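Local coordinates for aspartokinase (Synechocystis, PDB 3L76), which binds lysine and threonine at its ACT domains and probably catalyses the ATP-dependent phosphorylation of aspartate to 4-phospho-L-aspartate, at residues 161-166 and 224-229. Numbering follows the deposited sequence.
Sequences ALAAAL and YGIPLV
In the amino acid kinase domain, the last turns of helix 154-166 pack against the turn that joins helix 215-224 to strand 228-232. Ala163 and Ala164 meet Tyr224 and Ile226 there. The contact is apolar, with no hydrogen bond across it, and is small, burying 146 Å² in all. Ile226 touches both alanines, one with each branch. Its CD1 lies against the helix backbone, 3.7 Å from Ala164 CA. Its CG2 reaches the methyl of Ala163, the residue before Ala164, with Ala163 CB at 3.9 Å. CG2 is anti to the backbone N of Ile226, and CG1 is anti to the carbonyl carbon. With chi1 at -48° and chi2 at -72°, CD1 is turned to the backbone of Ala164 while CG2 is directed to Ala163. Ala164 CB meets both residues, 4.2 Å from Ile226 CD1 and 4.1 Å from Tyr224 CB. Tyr224 meets the methyl with its CB and the adjoining ring carbon CG. Gly225, with positive phi (61°), ends helix 215-224 in a Schellman motif and separates the two contacting residues. Beyond it the chain enters the sheet, where Pro227 and Val229 make backbone hydrogen bonds with Cys171 and Ile173, respectively, of strand 170-175. Cys171 also touches both Ala163 and Ile226. The contact packs a helix end against the turn leading into a strand, in the alpha/beta amino acid kinase fold.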
loop_
_atom_site.group_PDB
_atom_site.type_symbol
_atom_site.label_atom_id
_atom_site.label_comp_id
_atom_site.label_asym_id
_atom_site.label_seq_id
_atom_site.Cartn_x
_atom_site.Cartn_y
_atom_site.Cartn_z
ATOM N N ALA A 161 -21.623 -1.887 -8.027
ATOM C CA ALA A 161 -21.467 -3.348 -8.137
ATOM C C ALA A 161 -21.735 -4.064 -6.811
ATOM O O ALA A 161 -22.289 -5.161 -6.790
ATOM C CB ALA A 161 -20.088 -3.707 -8.654
ATOM N N LEU A 162 -21.352 -3.430 -5.705
ATOM C CA LEU A 162 -21.529 -4.014 -4.385
ATOM C C LEU A 162 -22.985 -3.994 -3.998
ATOM O O LEU A 162 -23.521 -5.003 -3.557
ATOM C CB LEU A 162 -20.700 -3.264 -3.337
ATOM C CG LEU A 162 -19.273 -3.765 -3.163
ATOM C CD1 LEU A 162 -18.494 -2.812 -2.302
ATOM C CD2 LEU A 162 -19.288 -5.156 -2.565
ATOM N N ALA A 163 -23.621 -2.835 -4.156
ATOM C CA ALA A 163 -25.047 -2.701 -3.879
ATOM C C ALA A 163 -25.840 -3.718 -4.694
ATOM O O ALA A 163 -26.799 -4.303 -4.195
ATOM C CB ALA A 163 -25.531 -1.276 -4.158
ATOM N N ALA A 164 -25.433 -3.940 -5.944
ATOM C CA ALA A 164 -26.099 -4.941 -6.773
ATOM C C ALA A 164 -25.965 -6.336 -6.154
ATOM O O ALA A 164 -26.960 -7.025 -5.956
ATOM C CB ALA A 164 -25.575 -4.926 -8.233
ATOM N N ALA A 165 -24.738 -6.737 -5.841
ATOM C CA ALA A 165 -24.465 -8.078 -5.315
ATOM C C ALA A 165 -25.125 -8.384 -3.951
ATOM O O ALA A 165 -25.449 -9.537 -3.645
ATOM C CB ALA A 165 -22.965 -8.308 -5.242
ATOM N N LEU A 166 -25.331 -7.345 -3.148
ATOM C CA LEU A 166 -25.884 -7.501 -1.815
ATOM C C LEU A 166 -27.385 -7.240 -1.773
ATOM O O LEU A 166 -28.004 -7.328 -0.716
ATOM C CB LEU A 166 -25.186 -6.536 -0.856
ATOM C CG LEU A 166 -23.669 -6.663 -0.798
ATOM C CD1 LEU A 166 -23.072 -5.584 0.074
ATOM C CD2 LEU A 166 -23.285 -8.034 -0.301
ATOM N N TYR A 224 -29.178 -2.936 -13.058
ATOM C CA TYR A 224 -29.555 -3.787 -11.930
ATOM C C TYR A 224 -30.584 -3.122 -11.027
ATOM O O TYR A 224 -30.851 -3.580 -9.926
ATOM C CB TYR A 224 -28.319 -4.248 -11.148
ATOM C CG TYR A 224 -27.410 -5.122 -11.982
ATOM C CD1 TYR A 224 -27.530 -6.507 -11.969
ATOM C CD2 TYR A 224 -26.457 -4.562 -12.806
ATOM C CE1 TYR A 224 -26.707 -7.299 -12.748
ATOM C CE2 TYR A 224 -25.641 -5.341 -13.591
ATOM C CZ TYR A 224 -25.767 -6.702 -13.562
ATOM O OH TYR A 224 -24.937 -7.466 -14.345
ATOM N N GLY A 225 -31.171 -2.038 -11.517
ATOM C CA GLY A 225 -32.257 -1.380 -10.819
ATOM C C GLY A 225 -31.845 -0.871 -9.460
ATOM O O GLY A 225 -32.605 -0.953 -8.503
ATOM N N ILE A 226 -30.637 -0.335 -9.373
ATOM C CA ILE A 226 -30.141 0.180 -8.108
ATOM C C ILE A 226 -30.395 1.681 -7.981
ATOM O O ILE A 226 -29.818 2.484 -8.712
ATOM C CB ILE A 226 -28.637 -0.107 -7.924
ATOM C CG1 ILE A 226 -28.322 -1.569 -8.246
ATOM C CG2 ILE A 226 -28.201 0.242 -6.502
ATOM C CD1 ILE A 226 -28.832 -2.533 -7.214
ATOM N N PRO A 227 -31.245 2.064 -7.026
ATOM C CA PRO A 227 -31.464 3.491 -6.782
ATOM C C PRO A 227 -30.153 4.161 -6.392
ATOM O O PRO A 227 -29.388 3.588 -5.612
ATOM C CB PRO A 227 -32.420 3.498 -5.584
ATOM C CG PRO A 227 -32.952 2.090 -5.468
ATOM C CD PRO A 227 -31.879 1.212 -6.005
ATOM N N LEU A 228 -29.905 5.349 -6.930
ATOM C CA LEU A 228 -28.680 6.092 -6.676
ATOM C C LEU A 228 -28.989 7.483 -6.149
ATOM O O LEU A 228 -30.045 8.047 -6.439
ATOM C CB LEU A 228 -27.874 6.243 -7.960
ATOM C CG LEU A 228 -26.728 5.282 -8.213
ATOM C CD1 LEU A 228 -25.958 5.769 -9.432
ATOM C CD2 LEU A 228 -25.827 5.207 -6.989
ATOM N N VAL A 229 -28.046 8.044 -5.397
ATOM C CA VAL A 229 -28.201 9.380 -4.848
ATOM C C VAL A 229 -26.869 10.109 -4.788
ATOM O O VAL A 229 -25.932 9.654 -4.133
ATOM C CB VAL A 229 -28.748 9.338 -3.415
ATOM C CG1 VAL A 229 -29.109 10.731 -2.966
ATOM C CG2 VAL A 229 -29.952 8.423 -3.321
#